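Local coordinates for protein pectinesterase (Sitophilus oryzae, PDB 4PMH) that hydrolyses the methyl esters of pectin, releasing methanol, and probably plays an important role in the digestion of plant cell walls by the rice weevil, at residues V80-T85 against L89-G94; Y20-T25 against I313-T318. One frame throughout, in Å; residues are numbered along the deposited sequence.

Overall arrangement
Contact 1 lies inside the coil of a parallel beta-helix and contact 2 on its outer face, so the pair illustrates the two sides of such a fold. In contact 1 strand 80-82 meets strand 89-93 through aliphatic side chains alone. In contact 2 an N-terminal segment is laid across strand 311-315. Both involve the same large parallel sheet, but their centres are 28 Å apart, and the residues of contact 1 fall within the chain loop that contact 2 closes. Both are largely buried. The chemistry differs with the place: methyl against methyl inside, and outside an aromatic ring on an isoleucine beside a lysine-to-carbonyl hydrogen bond.

Contact 1: V80-T85 against L89-G94; sequences VYIPNT and LTIYGG
The two branches of I82 are divided by its first torsion, which sets CG2 anti to the backbone N and CG1 beside it (chi1 -41°), and each branch finds its own partner across the gap, CG2 at L89 and CD1 at I91. L89 replies with CG anti to its carbonyl carbon (chi1 -55°); chi2 of 177° then extends CD1 anti to CA, out to meet I82 CG2 at 3.7 Å. The two side chains come tip to tip, methyl against methyl. The second meeting is slacker, with I82 CD1 4.1 Å from I91 CD1, again end on.

Between I82 and L89 the CA atoms stand 9.1 Å apart, so the main chains are well separated and side chains span the distance. This is the interior of a right-handed parallel beta-helix, the fold of pectinesterases: strand 80-82 closes one coil, a loop follows, and strand 89-93 opens the next in a different sheet. Alternation along each strand sorts the residues. I82, L89 and I91 face inward, whereas Y81, T90 and Y92 point elsewhere, their side-chain oxygens bonded to Y116, Q160 and K39.

Neighbouring layers extend the same packing. On the large sheet I91 rests on I69 and I71 of strand 67-71, while I82 is joined by backbone bonds to W153 in the next coil. Helix 51-61 closes in with V55 against I82 and A58 against L89.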
loop_
_atom_site.group_PDB
_atom_site.type_symbol
_atom_site.label_atom_id
_atom_site.label_comp_id
_atom_site.label_asym_id
_atom_site.label_seq_id
_atom_site.Cartn_x
_atom_site.Cartn_y
_atom_site.Cartn_z
ATOM N N VAL A 80 4.833 6.116 -13.872
ATOM C CA VAL A 80 4.862 7.502 -13.382
ATOM C C VAL A 80 5.797 7.533 -12.185
ATOM O O VAL A 80 5.548 6.853 -11.182
ATOM C CB VAL A 80 3.460 7.973 -12.960
ATOM C CG1 VAL A 80 3.487 9.432 -12.516
ATOM C CG2 VAL A 80 2.469 7.765 -14.089
ATOM N N TYR A 81 6.896 8.276 -12.313
ATOM C CA TYR A 81 7.928 8.342 -11.296
ATOM C C TYR A 81 7.939 9.760 -10.760
ATOM O O TYR A 81 8.122 10.716 -11.527
ATOM C CB TYR A 81 9.316 8.022 -11.855
ATOM C CG TYR A 81 9.609 6.569 -12.207
ATOM C CD1 TYR A 81 8.711 5.550 -11.945
ATOM C CD2 TYR A 81 10.829 6.220 -12.788
ATOM C CE1 TYR A 81 9.002 4.240 -12.279
ATOM C CE2 TYR A 81 11.142 4.903 -13.104
ATOM C CZ TYR A 81 10.221 3.923 -12.852
ATOM O OH TYR A 81 10.507 2.614 -13.186
ATOM N N ILE A 82 7.727 9.886 -9.453
ATOM C CA ILE A 82 7.863 11.180 -8.766
ATOM C C ILE A 82 9.126 11.139 -7.926
ATOM O O ILE A 82 9.120 10.567 -6.846
ATOM C CB ILE A 82 6.681 11.539 -7.831
ATOM C CG1 ILE A 82 5.320 11.178 -8.431
ATOM C CG2 ILE A 82 6.783 13.004 -7.416
ATOM C CD1 ILE A 82 4.797 12.072 -9.526
ATOM N N PRO A 83 10.230 11.730 -8.420
ATOM C CA PRO A 83 11.455 11.802 -7.638
ATOM C C PRO A 83 11.334 12.835 -6.518
ATOM O O PRO A 83 10.439 13.666 -6.543
ATOM C CB PRO A 83 12.494 12.240 -8.670
ATOM C CG PRO A 83 11.718 13.105 -9.594
ATOM C CD PRO A 83 10.350 12.483 -9.678
ATOM N N ASN A 84 12.253 12.792 -5.565
ATOM C CA ASN A 84 12.204 13.712 -4.424
ATOM C C ASN A 84 12.240 15.159 -4.918
ATOM O O ASN A 84 13.032 15.493 -5.791
ATOM C CB ASN A 84 13.355 13.444 -3.454
ATOM C CG ASN A 84 13.061 13.936 -2.029
ATOM O OD1 ASN A 84 12.129 14.699 -1.784
ATOM N ND2 ASN A 84 13.870 13.492 -1.090
ATOM N N THR A 85 11.339 15.986 -4.398
ATOM C CA THR A 85 11.214 17.377 -4.807
ATOM C C THR A 85 10.471 18.118 -3.709
ATOM O O THR A 85 9.756 17.508 -2.943
ATOM C CB THR A 85 10.423 17.529 -6.136
ATOM O OG1 THR A 85 10.162 18.911 -6.397
ATOM C CG2 THR A 85 9.068 16.799 -6.089
ATOM N N LEU A 89 2.695 18.184 -5.300
ATOM C CA LEU A 89 2.003 17.763 -6.501
ATOM C C LEU A 89 0.691 17.036 -6.206
ATOM O O LEU A 89 0.621 16.180 -5.318
ATOM C CB LEU A 89 2.914 16.832 -7.292
ATOM C CG LEU A 89 4.314 17.311 -7.686
ATOM C CD1 LEU A 89 5.055 16.168 -8.394
ATOM C CD2 LEU A 89 4.266 18.503 -8.604
ATOM N N THR A 90 -0.351 17.396 -6.957
ATOM C CA THR A 90 -1.609 16.670 -6.979
ATOM C C THR A 90 -1.775 16.121 -8.394
ATOM O O THR A 90 -1.745 16.879 -9.362
ATOM C CB THR A 90 -2.773 17.615 -6.633
ATOM O OG1 THR A 90 -2.586 18.089 -5.300
ATOM C CG2 THR A 90 -4.108 16.919 -6.741
ATOM N N ILE A 91 -1.901 14.807 -8.514
ATOM C CA ILE A 91 -2.092 14.153 -9.797
ATOM C C ILE A 91 -3.464 13.517 -9.772
ATOM O O ILE A 91 -3.706 12.604 -8.977
ATOM C CB ILE A 91 -0.998 13.078 -10.049
ATOM C CG1 ILE A 91 0.396 13.720 -10.062
ATOM C CG2 ILE A 91 -1.227 12.344 -11.379
ATOM C CD1 ILE A 91 1.125 13.616 -8.750
ATOM N N TYR A 92 -4.367 13.990 -10.635
ATOM C CA TYR A 92 -5.723 13.495 -10.646
ATOM C C TYR A 92 -6.274 13.155 -12.005
ATOM O O TYR A 92 -5.961 13.802 -12.982
ATOM C CB TYR A 92 -6.653 14.473 -9.946
ATOM C CG TYR A 92 -6.933 15.759 -10.679
ATOM C CD1 TYR A 92 -6.114 16.858 -10.527
ATOM C CD2 TYR A 92 -8.033 15.878 -11.476
ATOM C CE1 TYR A 92 -6.393 18.058 -11.181
ATOM C CE2 TYR A 92 -8.337 17.059 -12.120
ATOM C CZ TYR A 92 -7.502 18.145 -11.969
ATOM O OH TYR A 92 -7.785 19.315 -12.634
ATOM N N GLY A 93 -7.125 12.143 -12.031
ATOM C CA GLY A 93 -7.792 11.719 -13.248
ATOM C C GLY A 93 -8.907 12.703 -13.597
ATOM O O GLY A 93 -9.609 13.212 -12.714
ATOM N N GLY A 94 -9.065 12.966 -14.882
ATOM C CA GLY A 94 -10.071 13.924 -15.360
ATOM C C GLY A 94 -11.465 13.352 -15.589
ATOM O O GLY A 94 -12.352 14.080 -16.024
#

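Contact 2: Y20-T25 against I313-T318; sequences YFTTAT and IIKEST
I313 comes first, its CD1 over one face of the F21 ring at a doubtfully short spacing, the two side chains crossing at about a right angle. Y20 CB lies over the opposite face, 3.9 Å above the plane and toward the rim, and L13 touches both F21 and I313 from nearby. Two residues on, K315 starts with CG anti to the backbone N (chi1 177°) and continues fully extended, which carries NZ as far as the main chain of the other segment. There NZ donates to F21 O over 2.9 Å, 28° out of the carbonyl plane, and it has a weak second bond to S18 O. T22 CG2 runs alongside, 4.1 Å from K315 NZ, while T22 OG1 N-caps helix 23-27 by accepting from T25 N. A methionine in place of K315 has no ammonium group to give, which would probably leave the F21 carbonyl without this donor and the N-terminal segment less firmly tied to the sheet. At S317 the chain has turned, and OG donates back to K315 O over 3.1 Å. An N-terminal segment thus packs on the outer face of the large sheet of a parallel beta-helix.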
loop_
_atom_site.group_PDB
_atom_site.type_symbol
_atom_site.label_atom_id
_atom_site.label_comp_id
_atom_site.label_asym_id
_atom_site.label_seq_id
_atom_site.Cartn_x
_atom_site.Cartn_y
_atom_site.Cartn_z
ATOM N N TYR A 20 -6.120 4.878 22.123
ATOM C CA TYR A 20 -4.767 5.227 21.691
ATOM C C TYR A 20 -4.601 5.095 20.178
ATOM O O TYR A 20 -3.542 5.439 19.655
ATOM C CB TYR A 20 -3.698 4.372 22.384
ATOM C CG TYR A 20 -3.895 4.233 23.878
ATOM C CD1 TYR A 20 -4.314 5.323 24.661
ATOM C CD2 TYR A 20 -3.669 3.010 24.512
ATOM C CE1 TYR A 20 -4.509 5.187 26.030
ATOM C CE2 TYR A 20 -3.856 2.868 25.875
ATOM C CZ TYR A 20 -4.267 3.954 26.634
ATOM O OH TYR A 20 -4.452 3.788 27.998
ATOM N N PHE A 21 -5.626 4.593 19.485
ATOM C CA PHE A 21 -5.514 4.300 18.051
ATOM C C PHE A 21 -6.664 4.884 17.290
ATOM O O PHE A 21 -7.736 4.290 17.191
ATOM C CB PHE A 21 -5.450 2.796 17.848
ATOM C CG PHE A 21 -4.335 2.161 18.588
ATOM C CD1 PHE A 21 -3.033 2.273 18.129
ATOM C CD2 PHE A 21 -4.578 1.493 19.780
ATOM C CE1 PHE A 21 -1.993 1.680 18.816
ATOM C CE2 PHE A 21 -3.543 0.911 20.483
ATOM C CZ PHE A 21 -2.249 1.003 20.003
ATOM N N THR A 22 -6.421 6.060 16.737
ATOM C CA THR A 22 -7.425 6.844 16.062
ATOM C C THR A 22 -6.718 7.520 14.881
ATOM O O THR A 22 -5.481 7.544 14.828
ATOM C CB THR A 22 -7.989 7.938 16.998
ATOM O OG1 THR A 22 -6.974 8.921 17.235
ATOM C CG2 THR A 22 -8.426 7.348 18.321
ATOM N N THR A 23 -7.477 8.105 13.961
ATOM C CA THR A 23 -6.858 8.823 12.845
ATOM C C THR A 23 -5.903 9.890 13.364
ATOM O O THR A 23 -4.798 10.043 12.847
ATOM C CB THR A 23 -7.885 9.503 11.902
ATOM O OG1 THR A 23 -8.604 10.509 12.640
ATOM C CG2 THR A 23 -8.856 8.490 11.294
ATOM N N ALA A 24 -6.332 10.618 14.392
ATOM C CA ALA A 24 -5.528 11.696 14.958
ATOM C C ALA A 24 -4.207 11.189 15.535
ATOM O O ALA A 24 -3.174 11.832 15.491
ATOM C CB ALA A 24 -6.327 12.415 16.039
ATOM N N THR A 25 -4.279 10.013 16.100
ATOM C CA THR A 25 -3.184 9.417 16.769
ATOM C C THR A 25 -2.149 8.892 15.746
ATOM O O THR A 25 -0.944 9.182 15.850
ATOM C CB THR A 25 -3.809 8.402 17.737
ATOM O OG1 THR A 25 -3.791 8.952 19.071
ATOM C CG2 THR A 25 -3.185 7.129 17.687
ATOM N N ILE A 313 -3.860 -2.301 13.047
ATOM C CA ILE A 313 -5.139 -2.293 13.735
ATOM C C ILE A 313 -6.283 -2.144 12.728
ATOM O O ILE A 313 -6.277 -1.230 11.901
ATOM C CB ILE A 313 -5.166 -1.176 14.770
ATOM C CG1 ILE A 313 -4.218 -1.570 15.908
ATOM C CG2 ILE A 313 -6.598 -0.940 15.284
ATOM C CD1 ILE A 313 -4.023 -0.475 16.918
ATOM N N ILE A 314 -7.242 -3.068 12.786
ATOM C CA ILE A 314 -8.485 -2.956 12.016
ATOM C C ILE A 314 -9.591 -2.616 12.992
ATOM O O ILE A 314 -9.917 -3.415 13.866
ATOM C CB ILE A 314 -8.806 -4.236 11.259
ATOM C CG1 ILE A 314 -7.688 -4.543 10.265
ATOM C CG2 ILE A 314 -10.133 -4.099 10.519
ATOM C CD1 ILE A 314 -7.704 -5.952 9.728
ATOM N N LYS A 315 -10.129 -1.408 12.859
ATOM C CA LYS A 315 -11.098 -0.849 13.807
ATOM C C LYS A 315 -12.402 -0.426 13.120
ATOM O O LYS A 315 -12.362 0.247 12.091
ATOM C CB LYS A 315 -10.489 0.395 14.446
ATOM C CG LYS A 315 -11.394 1.144 15.411
ATOM C CD LYS A 315 -10.545 2.072 16.267
ATOM C CE LYS A 315 -11.381 2.903 17.234
ATOM N NZ LYS A 315 -10.510 3.841 17.987
ATOM N N GLU A 316 -13.548 -0.801 13.704
ATOM C CA GLU A 316 -14.864 -0.356 13.219
ATOM C C GLU A 316 -15.029 -0.529 11.715
ATOM O O GLU A 316 -15.532 0.331 11.006
ATOM C CB GLU A 316 -15.148 1.064 13.737
ATOM C CG GLU A 316 -15.188 1.010 15.258
ATOM C CD GLU A 316 -15.435 2.320 15.953
ATOM O OE1 GLU A 316 -15.610 3.326 15.258
ATOM O OE2 GLU A 316 -15.469 2.317 17.207
ATOM N N SER A 317 -14.579 -1.685 11.246
ATOM C CA SER A 317 -14.649 -2.029 9.851
ATOM C C SER A 317 -15.550 -3.254 9.645
ATOM O O SER A 317 -15.840 -4.009 10.583
ATOM C CB SER A 317 -13.251 -2.286 9.312
ATOM O OG SER A 317 -12.514 -1.078 9.252
ATOM N N THR A 318 -15.983 -3.414 8.404
ATOM C CA THR A 318 -16.756 -4.557 7.983
ATOM C C THR A 318 -15.814 -5.631 7.429
ATOM O O THR A 318 -15.051 -5.377 6.509
ATOM C CB THR A 318 -17.758 -4.130 6.898
ATOM O OG1 THR A 318 -18.701 -3.193 7.461
ATOM C CG2 THR A 318 -18.497 -5.329 6.342
#